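Local atomic coordinates of Sodium/calcium exchanger membrane region domain-containing protein (Archaeoglobus fulgidus, PDB entry 4KPP), a protein that probably exchanges protons for calcium ions across the membrane, as a member of the sodium/calcium exchanger family. Residues Ile114-Val119 / Ala277-Lys282; Asn108-Gly113 / Leu346-Gln351; Leu49-Ala54 / Leu72-Pro77; Gln323-Val328 / Ile369-Ile374; Arg139-Phe144 / Ala174-Leu179. All coordinates share one frame; numbering follows the deposited sequence.

Interaction 1 (Ile114-Val119 / Ala277-Lys282); sequences IGWSLV and ALISSK
The indole of W116 meets I279 over one face and the backbone of L278 at its edge. I279 CG1 sits 4.2 Å from the centroid of the six-membered ring, 26° off the normal and displaced toward the rim, a CH-pi contact in which the two side chains cross at about a right angle. Near the ring plane, W116 NE1 donates a weak hydrogen bond to L278 O, at 3.2 Å and with an angle of only 148° at the hydrogen; the same oxygen accepts the backbone N-H of K282. K282 CB lies 3.7 Å from W116 CZ2, approaching obliquely. These contacts join helix 96-127, predicted to be transmembrane, to antiparallel helix 271-285, one from each exchanger family region, their segment axes 10.5 Å apart. Its CG opposite the carbonyl carbon (chi1 -69°), the ring extends toward helix 271-285 although the bond to CB does not. Beyond the indole, V119 and L278 meet tip to tip, CG2 of V119 being 3.5 Å from CD1 of L278. The bent K282 chain leads its amine away to S324 and N108. The W116 side chain is about 6 Å from that of the calcium ligand I330 and about 9 Å from the ion.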
# COMPACT_ATOMS: atom_id res chain seq x y z
N ILE A 114 -9.45 -4.73 -4.99
CA ILE A 114 -9.40 -6.07 -4.41
C ILE A 114 -9.42 -6.02 -2.88
O ILE A 114 -10.32 -6.56 -2.25
CB ILE A 114 -8.17 -6.86 -4.89
CG1 ILE A 114 -8.26 -7.10 -6.40
CG2 ILE A 114 -8.04 -8.18 -4.14
CD1 ILE A 114 -9.46 -7.92 -6.83
N GLY A 115 -8.42 -5.36 -2.30
CA GLY A 115 -8.26 -5.28 -0.86
C GLY A 115 -9.47 -4.79 -0.08
O GLY A 115 -10.01 -5.52 0.76
N TRP A 116 -9.90 -3.56 -0.34
CA TRP A 116 -11.05 -2.98 0.36
C TRP A 116 -12.32 -3.82 0.18
O TRP A 116 -13.09 -4.00 1.12
CB TRP A 116 -11.33 -1.55 -0.11
CG TRP A 116 -10.31 -0.54 0.29
CD1 TRP A 116 -9.03 -0.78 0.71
CD2 TRP A 116 -10.48 0.88 0.31
NE1 TRP A 116 -8.39 0.40 0.98
CE2 TRP A 116 -9.26 1.44 0.75
CE3 TRP A 116 -11.54 1.73 0.00
CZ2 TRP A 116 -9.08 2.81 0.88
CZ3 TRP A 116 -11.36 3.09 0.13
CH2 TRP A 116 -10.14 3.62 0.57
N SER A 117 -12.53 -4.31 -1.04
CA SER A 117 -13.73 -5.07 -1.34
C SER A 117 -13.71 -6.45 -0.69
O SER A 117 -14.69 -6.86 -0.07
CB SER A 117 -13.91 -5.21 -2.86
OG SER A 117 -12.92 -6.06 -3.41
N LEU A 118 -12.58 -7.15 -0.82
CA LEU A 118 -12.42 -8.48 -0.25
C LEU A 118 -12.62 -8.45 1.26
O LEU A 118 -13.44 -9.19 1.80
CB LEU A 118 -11.03 -9.02 -0.58
CG LEU A 118 -10.68 -10.52 -0.51
CD1 LEU A 118 -9.49 -10.75 0.41
CD2 LEU A 118 -11.87 -11.39 -0.10
N VAL A 119 -11.87 -7.58 1.93
CA VAL A 119 -11.95 -7.45 3.38
C VAL A 119 -13.37 -7.11 3.83
O VAL A 119 -13.85 -7.66 4.82
CB VAL A 119 -10.94 -6.40 3.90
CG1 VAL A 119 -11.18 -6.10 5.37
CG2 VAL A 119 -9.52 -6.90 3.69
N ALA A 277 -6.42 0.60 8.68
CA ALA A 277 -5.09 0.33 8.15
C ALA A 277 -5.10 0.32 6.63
O ALA A 277 -4.20 0.88 6.00
CB ALA A 277 -4.57 -1.01 8.69
N LEU A 278 -6.11 -0.31 6.05
CA LEU A 278 -6.24 -0.37 4.59
C LEU A 278 -6.47 1.01 3.99
O LEU A 278 -5.98 1.30 2.89
CB LEU A 278 -7.38 -1.31 4.19
CG LEU A 278 -7.20 -2.80 4.49
CD1 LEU A 278 -8.34 -3.58 3.86
CD2 LEU A 278 -5.86 -3.31 4.00
N ILE A 279 -7.22 1.84 4.69
CA ILE A 279 -7.51 3.19 4.22
C ILE A 279 -6.27 4.08 4.36
O ILE A 279 -5.94 4.84 3.45
CB ILE A 279 -8.71 3.80 4.96
CG1 ILE A 279 -9.99 3.05 4.58
CG2 ILE A 279 -8.83 5.29 4.67
CD1 ILE A 279 -11.19 3.37 5.46
N SER A 280 -5.58 3.95 5.49
CA SER A 280 -4.34 4.68 5.72
C SER A 280 -3.22 4.22 4.79
O SER A 280 -2.38 5.01 4.37
CB SER A 280 -3.89 4.55 7.18
OG SER A 280 -2.66 5.22 7.39
N SER A 281 -3.21 2.93 4.46
CA SER A 281 -2.24 2.39 3.52
C SER A 281 -2.47 2.96 2.13
O SER A 281 -1.52 3.21 1.39
CB SER A 281 -2.32 0.86 3.48
OG SER A 281 -1.43 0.34 2.51
N LYS A 282 -3.74 3.17 1.79
CA LYS A 282 -4.09 3.86 0.55
C LYS A 282 -3.52 5.27 0.58
O LYS A 282 -3.01 5.75 -0.42
CB LYS A 282 -5.61 3.88 0.34
CG LYS A 282 -6.10 4.87 -0.72
CD LYS A 282 -5.54 4.57 -2.11
CE LYS A 282 -5.95 5.67 -3.10
NZ LYS A 282 -5.39 5.49 -4.46

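Interaction 2 (Asn108-Gly113 / Leu346-Gln351); sequences NRLLIG and LLFIVQ
F348 carries the packing: its ring lies against the R109-G113 turn, touching R109, L110 and G113. A chi1 of 172° brings the ring there, with CE1 3.5 Å from R109 O and 3.9 Å from R109 CB, and CZ 4.2 Å from L110 CD1. G113 has no side chain, and F348 CB packs directly on its CA at 3.8 Å; the CA atoms of G113 and F348 are 5.2 Å apart. The polar component is one hydrogen bond, R109 NH2 to Q351 OE1, 3.2 Å long. Its N-H...O angle is 136°, and the donor stands 43° above the amide carbonyl plane rather than on a lone pair, so the bond is far from ideal. The same NH2 forms a salt bridge with E316, its stronger partner, and NH1 is hydrogen-bonded to T320. W248 meets the F348 ring nearly perpendicularly. The arrangement is a buried helix crossing that joins helices 96-127 and 338-353, from the two family regions of a sodium/calcium exchanger.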
# COMPACT_ATOMS: atom_id res chain seq x y z
N ASN A 108 -2.07 0.81 -6.09
CA ASN A 108 -3.20 1.61 -5.62
C ASN A 108 -4.55 1.02 -5.98
O ASN A 108 -5.43 0.90 -5.12
CB ASN A 108 -3.11 3.04 -6.14
CG ASN A 108 -2.21 3.92 -5.31
OD1 ASN A 108 -2.66 4.59 -4.38
ND2 ASN A 108 -0.92 3.91 -5.62
N ARG A 109 -4.73 0.66 -7.24
CA ARG A 109 -6.02 0.17 -7.72
C ARG A 109 -6.35 -1.22 -7.18
O ARG A 109 -7.51 -1.52 -6.90
CB ARG A 109 -6.09 0.21 -9.25
CG ARG A 109 -5.95 1.62 -9.82
CD ARG A 109 -6.82 1.83 -11.05
NE ARG A 109 -6.47 0.92 -12.14
CZ ARG A 109 -5.52 1.16 -13.04
NH1 ARG A 109 -4.82 2.28 -12.98
NH2 ARG A 109 -5.27 0.28 -14.00
N LEU A 110 -5.32 -2.05 -7.03
CA LEU A 110 -5.49 -3.38 -6.47
C LEU A 110 -5.92 -3.29 -5.01
O LEU A 110 -6.72 -4.09 -4.53
CB LEU A 110 -4.19 -4.18 -6.57
CG LEU A 110 -4.23 -5.63 -6.11
CD1 LEU A 110 -4.59 -6.55 -7.27
CD2 LEU A 110 -2.90 -6.03 -5.48
N LEU A 111 -5.37 -2.31 -4.31
CA LEU A 111 -5.63 -2.12 -2.90
C LEU A 111 -7.11 -1.82 -2.66
O LEU A 111 -7.73 -2.37 -1.75
CB LEU A 111 -4.80 -0.96 -2.36
CG LEU A 111 -4.26 -0.99 -0.94
CD1 LEU A 111 -4.18 0.44 -0.42
CD2 LEU A 111 -5.07 -1.87 0.01
N ILE A 112 -7.67 -0.95 -3.49
CA ILE A 112 -9.08 -0.59 -3.36
C ILE A 112 -9.97 -1.61 -4.04
O ILE A 112 -10.92 -2.12 -3.43
CB ILE A 112 -9.35 0.82 -3.93
CG1 ILE A 112 -8.58 1.86 -3.12
CG2 ILE A 112 -10.85 1.12 -3.92
CD1 ILE A 112 -8.74 3.26 -3.63
N GLY A 113 -9.67 -1.92 -5.30
CA GLY A 113 -10.48 -2.83 -6.08
C GLY A 113 -10.57 -4.23 -5.51
O GLY A 113 -11.63 -4.85 -5.52
N LEU A 346 -16.31 -4.92 -9.05
CA LEU A 346 -16.69 -5.05 -10.46
C LEU A 346 -16.01 -4.04 -11.37
O LEU A 346 -15.43 -4.41 -12.39
CB LEU A 346 -18.21 -4.96 -10.61
CG LEU A 346 -19.02 -6.07 -9.94
CD1 LEU A 346 -20.51 -5.87 -10.18
CD2 LEU A 346 -18.57 -7.44 -10.42
N LEU A 347 -16.07 -2.76 -11.01
CA LEU A 347 -15.47 -1.70 -11.82
C LEU A 347 -13.97 -1.90 -12.00
O LEU A 347 -13.39 -1.46 -13.00
CB LEU A 347 -15.77 -0.33 -11.22
CG LEU A 347 -17.22 0.15 -11.37
CD1 LEU A 347 -17.44 1.45 -10.62
CD2 LEU A 347 -17.57 0.31 -12.84
N PHE A 348 -13.34 -2.56 -11.03
CA PHE A 348 -11.91 -2.87 -11.12
C PHE A 348 -11.65 -4.01 -12.10
O PHE A 348 -10.91 -3.83 -13.07
CB PHE A 348 -11.36 -3.23 -9.74
CG PHE A 348 -9.94 -3.74 -9.77
CD1 PHE A 348 -8.87 -2.86 -9.86
CD2 PHE A 348 -9.68 -5.11 -9.73
CE1 PHE A 348 -7.57 -3.33 -9.90
CE2 PHE A 348 -8.38 -5.58 -9.77
CZ PHE A 348 -7.32 -4.69 -9.85
N ILE A 349 -12.25 -5.16 -11.85
CA ILE A 349 -11.99 -6.36 -12.65
C ILE A 349 -12.46 -6.23 -14.10
O ILE A 349 -11.90 -6.86 -14.99
CB ILE A 349 -12.58 -7.64 -12.01
CG1 ILE A 349 -14.06 -7.46 -11.69
CG2 ILE A 349 -11.79 -8.02 -10.76
CD1 ILE A 349 -15.00 -8.01 -12.75
N VAL A 350 -13.49 -5.43 -14.33
CA VAL A 350 -13.98 -5.19 -15.68
C VAL A 350 -12.89 -4.55 -16.54
O VAL A 350 -12.67 -4.94 -17.68
CB VAL A 350 -15.25 -4.32 -15.69
CG1 VAL A 350 -15.45 -3.67 -17.05
CG2 VAL A 350 -16.47 -5.15 -15.31
N GLN A 351 -12.19 -3.58 -15.96
CA GLN A 351 -11.10 -2.88 -16.65
C GLN A 351 -9.95 -3.83 -16.91
O GLN A 351 -9.24 -3.72 -17.92
CB GLN A 351 -10.62 -1.68 -15.83
CG GLN A 351 -9.64 -0.77 -16.56
CD GLN A 351 -8.19 -1.09 -16.26
OE1 GLN A 351 -7.81 -1.32 -15.11
NE2 GLN A 351 -7.37 -1.12 -17.31

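Interaction 3 (Leu49-Ala54 / Leu72-Pro77); sequences LISWAA and LLAVLP
I50 gives the tight side of this contact. Its CG2 methyl comes 3.3 Å from L73 O and 4.1 Å from L73 CB, while CD1 reaches L76 CD2 at 3.8 Å. At chi1 -75° the branches are turned so that CG2 faces L73 and CD1, at the end of the CG1 branch, faces L76, and one residue meets both sides of the turn. A turn later, A54 CB packs on L73 CD1 at 3.7 Å. F213, A216 and I220 of helix 202-221 back I50. The partly exposed S51 and A74 form the looser side: S51 OG stays 4.0 Å from A74 CA and is hydrogen-bonded to S47 O within its own helix, so the pair merely touches although their CA atoms are 5.6 Å apart. Residues L73 to L76 make a type I turn, with V75 as N-cap of the following helix. A helix broken within the membrane is a feature of the sodium/calcium exchanger fold, and the interruption here, around A74 and V75, is consistent with it.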
# COMPACT_ATOMS: atom_id res chain seq x y z
N LEU A 49 7.43 -10.24 9.33
CA LEU A 49 8.39 -9.96 10.39
C LEU A 49 8.37 -8.47 10.73
O LEU A 49 8.32 -8.10 11.90
CB LEU A 49 9.80 -10.39 9.98
CG LEU A 49 9.99 -11.88 9.71
CD1 LEU A 49 11.35 -12.16 9.07
CD2 LEU A 49 9.81 -12.70 10.98
N ILE A 50 8.40 -7.64 9.69
CA ILE A 50 8.35 -6.20 9.84
C ILE A 50 7.06 -5.77 10.55
O ILE A 50 7.09 -4.93 11.45
CB ILE A 50 8.49 -5.48 8.48
CG1 ILE A 50 9.94 -5.52 8.02
CG2 ILE A 50 8.02 -4.03 8.59
CD1 ILE A 50 10.17 -4.92 6.65
N SER A 51 5.94 -6.36 10.15
CA SER A 51 4.66 -6.03 10.77
C SER A 51 4.64 -6.44 12.24
O SER A 51 4.15 -5.69 13.09
CB SER A 51 3.51 -6.67 10.00
OG SER A 51 3.37 -6.07 8.73
N TRP A 52 5.15 -7.63 12.52
CA TRP A 52 5.28 -8.11 13.90
C TRP A 52 6.15 -7.17 14.71
O TRP A 52 5.85 -6.89 15.88
CB TRP A 52 5.89 -9.51 13.92
CG TRP A 52 4.95 -10.59 13.49
CD1 TRP A 52 3.61 -10.47 13.31
CD2 TRP A 52 5.28 -11.95 13.18
NE1 TRP A 52 3.08 -11.67 12.91
CE2 TRP A 52 4.09 -12.60 12.82
CE3 TRP A 52 6.48 -12.68 13.18
CZ2 TRP A 52 4.05 -13.94 12.46
CZ3 TRP A 52 6.43 -14.01 12.82
CH2 TRP A 52 5.23 -14.63 12.46
N ALA A 53 7.22 -6.68 14.09
CA ALA A 53 8.13 -5.75 14.74
C ALA A 53 7.49 -4.38 14.99
O ALA A 53 7.68 -3.78 16.05
CB ALA A 53 9.40 -5.59 13.91
N ALA A 54 6.74 -3.90 14.01
CA ALA A 54 6.09 -2.59 14.10
C ALA A 54 4.98 -2.58 15.14
O ALA A 54 4.74 -1.57 15.79
CB ALA A 54 5.55 -2.17 12.74
N LEU A 72 2.24 2.11 6.98
CA LEU A 72 3.29 2.34 6.00
C LEU A 72 4.29 1.19 6.01
O LEU A 72 4.65 0.65 4.96
CB LEU A 72 4.01 3.66 6.27
CG LEU A 72 5.29 3.90 5.47
CD1 LEU A 72 4.99 3.92 3.98
CD2 LEU A 72 5.99 5.18 5.91
N LEU A 73 4.74 0.83 7.21
CA LEU A 73 5.70 -0.25 7.37
C LEU A 73 5.14 -1.59 6.88
O LEU A 73 5.89 -2.50 6.54
CB LEU A 73 6.15 -0.36 8.83
CG LEU A 73 6.92 0.84 9.42
CD1 LEU A 73 7.12 0.68 10.91
CD2 LEU A 73 8.26 1.03 8.72
N ALA A 74 3.81 -1.68 6.83
CA ALA A 74 3.14 -2.89 6.37
C ALA A 74 3.22 -3.08 4.85
O ALA A 74 2.96 -4.17 4.34
CB ALA A 74 1.68 -2.90 6.83
N VAL A 75 3.58 -2.02 4.13
CA VAL A 75 3.66 -2.08 2.67
C VAL A 75 5.05 -1.69 2.16
O VAL A 75 5.20 -1.20 1.04
CB VAL A 75 2.57 -1.22 2.00
CG1 VAL A 75 1.20 -1.79 2.30
CG2 VAL A 75 2.67 0.24 2.44
N LEU A 76 6.06 -1.91 2.99
CA LEU A 76 7.45 -1.69 2.61
C LEU A 76 7.89 -2.45 1.35
O LEU A 76 8.64 -1.90 0.54
CB LEU A 76 8.38 -1.99 3.79
CG LEU A 76 9.43 -0.93 4.12
CD1 LEU A 76 8.80 0.45 4.20
CD2 LEU A 76 10.13 -1.27 5.43
N PRO A 77 7.44 -3.71 1.17
CA PRO A 77 7.80 -4.39 -0.08
C PRO A 77 7.34 -3.64 -1.33
O PRO A 77 8.01 -3.70 -2.36
CB PRO A 77 7.07 -5.72 0.03
CG PRO A 77 7.00 -5.99 1.48
CD PRO A 77 6.83 -4.65 2.13

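Interaction 4 (Gln323-Val328 / Ile369-Ile374); sequences QSLFAV and ILSLPI
Helices 311-331 and 357-377 run nearly parallel here, their segment axes 8.7 Å apart and crossing at 26°, closest where the CA atoms of F326 and S371 are 5.0 Å apart. The small side chain of S371 is consistent with that close approach. S371 OG lies 3.2 Å from F326 CA, and in the plane of the F326 ring at its edge, 3.8 Å from CD1. It also nears F326 N, but the angle there is too poor for a hydrogen bond; its hydroxyl bonds instead to Y367 O in its own helix. L325 adds its CD1 methyl, packed on S371 CB. This is packing of helix 311-331 on the predicted transmembrane helix 357-377 beside the calcium site: the F326 side chain is about 4 Å from that of I330, and the I374 side chain about 7 Å from the ion. With its phenyl swung opposite the main-chain nitrogen (chi1 -175°), F326 turns toward the second helix, where CE1 meets L370 CB at 3.7 Å. I374 CD1 is farther from CE1. L370 lies on the surface, and L347 packs on it from helix 338-353. The second helix kinks at P373, whose N makes no bond to the preceding turn.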
# COMPACT_ATOMS: atom_id res chain seq x y z
N GLN A 323 -10.67 6.30 -9.74
CA GLN A 323 -11.05 5.28 -8.76
C GLN A 323 -10.94 5.82 -7.34
O GLN A 323 -11.73 5.47 -6.47
CB GLN A 323 -10.17 4.04 -8.90
CG GLN A 323 -10.60 2.89 -7.98
CD GLN A 323 -9.48 1.89 -7.74
OE1 GLN A 323 -8.32 2.26 -7.63
NE2 GLN A 323 -9.84 0.62 -7.66
N SER A 324 -9.94 6.68 -7.12
CA SER A 324 -9.68 7.23 -5.79
C SER A 324 -10.72 8.27 -5.40
O SER A 324 -11.05 8.41 -4.23
CB SER A 324 -8.27 7.82 -5.73
OG SER A 324 -7.30 6.84 -6.06
N LEU A 325 -11.23 9.00 -6.39
CA LEU A 325 -12.31 9.95 -6.17
C LEU A 325 -13.54 9.19 -5.71
O LEU A 325 -14.20 9.56 -4.73
CB LEU A 325 -12.63 10.70 -7.46
CG LEU A 325 -12.94 12.19 -7.37
CD1 LEU A 325 -13.87 12.62 -8.50
CD2 LEU A 325 -13.51 12.57 -6.00
N PHE A 326 -13.85 8.11 -6.42
CA PHE A 326 -14.98 7.26 -6.10
C PHE A 326 -14.82 6.62 -4.72
O PHE A 326 -15.79 6.44 -3.99
CB PHE A 326 -15.16 6.20 -7.18
CG PHE A 326 -16.37 5.34 -6.99
CD1 PHE A 326 -17.64 5.90 -6.95
CD2 PHE A 326 -16.25 3.96 -6.87
CE1 PHE A 326 -18.76 5.11 -6.79
CE2 PHE A 326 -17.36 3.17 -6.70
CZ PHE A 326 -18.62 3.74 -6.66
N ALA A 327 -13.58 6.29 -4.38
CA ALA A 327 -13.26 5.72 -3.07
C ALA A 327 -13.54 6.73 -1.95
O ALA A 327 -14.15 6.39 -0.94
CB ALA A 327 -11.81 5.26 -3.02
N VAL A 328 -13.09 7.97 -2.15
CA VAL A 328 -13.34 9.05 -1.20
C VAL A 328 -14.84 9.26 -0.97
O VAL A 328 -15.30 9.37 0.17
CB VAL A 328 -12.72 10.38 -1.69
CG1 VAL A 328 -13.28 11.56 -0.91
CG2 VAL A 328 -11.21 10.32 -1.58
N ILE A 369 -18.32 10.17 -12.71
CA ILE A 369 -19.73 10.50 -12.79
C ILE A 369 -20.52 9.88 -11.63
O ILE A 369 -21.46 10.48 -11.13
CB ILE A 369 -20.32 10.11 -14.17
CG1 ILE A 369 -19.71 11.00 -15.26
CG2 ILE A 369 -21.84 10.26 -14.18
CD1 ILE A 369 -20.16 10.66 -16.65
N LEU A 370 -20.13 8.68 -11.20
CA LEU A 370 -20.72 8.06 -10.01
C LEU A 370 -20.41 8.86 -8.75
O LEU A 370 -21.22 8.92 -7.83
CB LEU A 370 -20.22 6.63 -9.82
CG LEU A 370 -20.84 5.52 -10.68
CD1 LEU A 370 -20.17 4.19 -10.38
CD2 LEU A 370 -22.34 5.43 -10.43
N SER A 371 -19.24 9.48 -8.72
CA SER A 371 -18.78 10.22 -7.54
C SER A 371 -19.60 11.48 -7.28
O SER A 371 -19.94 11.78 -6.14
CB SER A 371 -17.31 10.60 -7.70
OG SER A 371 -16.50 9.45 -7.80
N LEU A 372 -19.91 12.21 -8.35
CA LEU A 372 -20.52 13.54 -8.24
C LEU A 372 -21.85 13.65 -7.48
O LEU A 372 -22.02 14.57 -6.68
CB LEU A 372 -20.61 14.20 -9.62
CG LEU A 372 -19.26 14.37 -10.33
CD1 LEU A 372 -19.41 15.15 -11.63
CD2 LEU A 372 -18.24 15.03 -9.42
N PRO A 373 -22.81 12.73 -7.72
CA PRO A 373 -24.06 12.84 -6.95
C PRO A 373 -23.82 12.55 -5.47
O PRO A 373 -24.43 13.18 -4.61
CB PRO A 373 -24.95 11.74 -7.54
CG PRO A 373 -24.33 11.38 -8.84
CD PRO A 373 -22.87 11.61 -8.67
N ILE A 374 -22.93 11.60 -5.19
CA ILE A 374 -22.59 11.26 -3.82
C ILE A 374 -21.91 12.43 -3.12
O ILE A 374 -22.31 12.82 -2.03
CB ILE A 374 -21.67 10.02 -3.76
CG1 ILE A 374 -22.36 8.81 -4.39
CG2 ILE A 374 -21.27 9.72 -2.32
CD1 ILE A 374 -21.52 7.55 -4.37

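Interaction 5 (Arg139-Phe144 / Ala174-Leu179); sequences RLEIFF and AIYIYL
F144 and Y176 lie at the heart of an antiparallel pair of helices, both predicted to cross the membrane, 138-152 with 163-182, whose segment axes are 10.8 Å apart. Their rings form an offset edge-to-face pair: the edge of Y176 is turned toward the face of F144, with planes at 63° and centroids 5.6 Å apart. Over the centre of that same F144 face stands Y176 CB, 3.8 Å from the centroid and 7° off the normal, a nearly vertical CH-pi contact. F143 packs against the opposite face. L179 CD1 lies in the F144 ring plane, 4.0 Å from CE2, and I175 CG2 at the edge, near the plane, 3.5 Å from F144 CZ. L140 flanks the tyrosine, its CD2 methyl lying at the Y176 ring edge. A chi1 of 165° swings the phenol alongside L140 to E141. There the carboxylate plane is almost perpendicular to the ring, and its OE1 lies near the ring plane. The Y176 OH to E141 OE1 hydrogen bond is modelled at 2.4 Å, so short that its exact length is doubtful. The same phenol oxygen, buried between the helices, is also hydrogen-bonded to S280 OG on helix 271-285.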
# COMPACT_ATOMS: atom_id res chain seq x y z
N ARG A 139 -12.22 10.51 8.93
CA ARG A 139 -12.37 11.81 8.27
C ARG A 139 -11.02 12.49 8.01
O ARG A 139 -10.90 13.30 7.10
CB ARG A 139 -13.26 12.74 9.09
CG ARG A 139 -14.69 12.24 9.29
CD ARG A 139 -15.57 13.37 9.81
NE ARG A 139 -16.73 12.89 10.56
CZ ARG A 139 -17.91 12.63 10.03
NH1 ARG A 139 -18.91 12.20 10.79
NH2 ARG A 139 -18.11 12.80 8.73
N LEU A 140 -10.03 12.15 8.82
CA LEU A 140 -8.67 12.63 8.62
C LEU A 140 -8.15 12.13 7.27
O LEU A 140 -7.82 12.93 6.39
CB LEU A 140 -7.76 12.13 9.75
CG LEU A 140 -6.50 12.91 10.15
CD1 LEU A 140 -5.48 11.97 10.79
CD2 LEU A 140 -5.86 13.68 9.00
N GLU A 141 -8.08 10.81 7.11
CA GLU A 141 -7.55 10.22 5.89
C GLU A 141 -8.38 10.60 4.67
O GLU A 141 -7.84 10.74 3.57
CB GLU A 141 -7.41 8.70 6.00
CG GLU A 141 -8.05 8.08 7.22
CD GLU A 141 -7.16 8.16 8.46
OE1 GLU A 141 -5.98 7.76 8.37
OE2 GLU A 141 -7.66 8.62 9.51
N ILE A 142 -9.68 10.78 4.86
CA ILE A 142 -10.58 11.20 3.79
C ILE A 142 -10.15 12.55 3.21
O ILE A 142 -10.10 12.74 2.00
CB ILE A 142 -12.04 11.30 4.28
CG1 ILE A 142 -12.59 9.91 4.60
CG2 ILE A 142 -12.92 11.99 3.24
CD1 ILE A 142 -14.03 9.92 5.08
N PHE A 143 -9.84 13.49 4.10
CA PHE A 143 -9.40 14.82 3.72
C PHE A 143 -8.13 14.78 2.86
O PHE A 143 -8.06 15.41 1.81
CB PHE A 143 -9.15 15.67 4.97
CG PHE A 143 -8.62 17.04 4.68
CD1 PHE A 143 -9.48 18.08 4.36
CD2 PHE A 143 -7.26 17.30 4.75
CE1 PHE A 143 -8.99 19.35 4.10
CE2 PHE A 143 -6.77 18.56 4.50
CZ PHE A 143 -7.63 19.59 4.17
N PHE A 144 -7.14 14.03 3.32
CA PHE A 144 -5.87 13.95 2.60
C PHE A 144 -5.98 13.14 1.32
O PHE A 144 -5.26 13.40 0.36
CB PHE A 144 -4.76 13.40 3.51
CG PHE A 144 -4.17 14.44 4.40
CD1 PHE A 144 -3.22 15.33 3.91
CD2 PHE A 144 -4.57 14.56 5.72
CE1 PHE A 144 -2.68 16.30 4.73
CE2 PHE A 144 -4.03 15.52 6.54
CZ PHE A 144 -3.08 16.40 6.04
N ALA A 174 3.58 13.94 5.08
CA ALA A 174 4.26 14.42 6.29
C ALA A 174 3.30 15.14 7.23
O ALA A 174 3.31 14.91 8.44
CB ALA A 174 5.42 15.34 5.92
N ILE A 175 2.46 16.01 6.66
CA ILE A 175 1.44 16.71 7.43
C ILE A 175 0.41 15.72 7.97
O ILE A 175 -0.03 15.83 9.12
CB ILE A 175 0.72 17.77 6.56
CG1 ILE A 175 1.69 18.88 6.15
CG2 ILE A 175 -0.48 18.36 7.29
CD1 ILE A 175 1.06 19.96 5.31
N TYR A 176 0.04 14.75 7.15
CA TYR A 176 -0.89 13.71 7.55
C TYR A 176 -0.36 12.91 8.74
O TYR A 176 -1.08 12.66 9.70
CB TYR A 176 -1.20 12.77 6.38
CG TYR A 176 -1.84 11.47 6.79
CD1 TYR A 176 -3.13 11.45 7.32
CD2 TYR A 176 -1.17 10.27 6.65
CE1 TYR A 176 -3.73 10.26 7.69
CE2 TYR A 176 -1.76 9.07 7.02
CZ TYR A 176 -3.04 9.07 7.54
OH TYR A 176 -3.63 7.89 7.91
N ILE A 177 0.90 12.51 8.66
CA ILE A 177 1.55 11.80 9.75
C ILE A 177 1.56 12.64 11.02
O ILE A 177 1.20 12.16 12.10
CB ILE A 177 2.99 11.40 9.38
CG1 ILE A 177 2.97 10.23 8.40
CG2 ILE A 177 3.79 11.03 10.62
CD1 ILE A 177 2.21 9.03 8.91
N TYR A 178 1.97 13.89 10.89
CA TYR A 178 2.03 14.83 12.01
C TYR A 178 0.68 14.97 12.71
O TYR A 178 0.61 15.00 13.94
CB TYR A 178 2.52 16.20 11.53
CG TYR A 178 2.38 17.29 12.57
CD1 TYR A 178 3.24 17.36 13.66
CD2 TYR A 178 1.39 18.26 12.44
CE1 TYR A 178 3.11 18.36 14.60
CE2 TYR A 178 1.26 19.27 13.38
CZ TYR A 178 2.12 19.31 14.46
OH TYR A 178 1.98 20.32 15.40
N LEU A 179 -0.39 15.04 11.93
CA LEU A 179 -1.74 15.18 12.47
C LEU A 179 -2.25 13.86 13.04
O LEU A 179 -3.14 13.84 13.89
CB LEU A 179 -2.71 15.69 11.41
CG LEU A 179 -2.52 17.14 10.95
CD1 LEU A 179 -3.60 17.52 9.95
CD2 LEU A 179 -2.51 18.09 12.14

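In the fold
Interaction 1 is the hub: it touches all four others, and its centre is about 8 Å from the chain's. K282 makes two of the connections, with NZ 2.9 Å from N108 OD1 of interaction 2 and 2.8 Å from S324 OG of interaction 4. S281 OG packs on V75 of interaction 3. Interactions 2 and 4 meet where Q323 NE2 lies 3.3 Å from R109 O. Interactions 3 and 4 lie about 30 Å apart between centres. Calcium, bound by I330, D333, K335 and E340, is about 7 Å from the I374 side chain of interaction 4 and about 9 Å from the W116 side chain; the E141 side chain of interaction 5 is about 14 Å away.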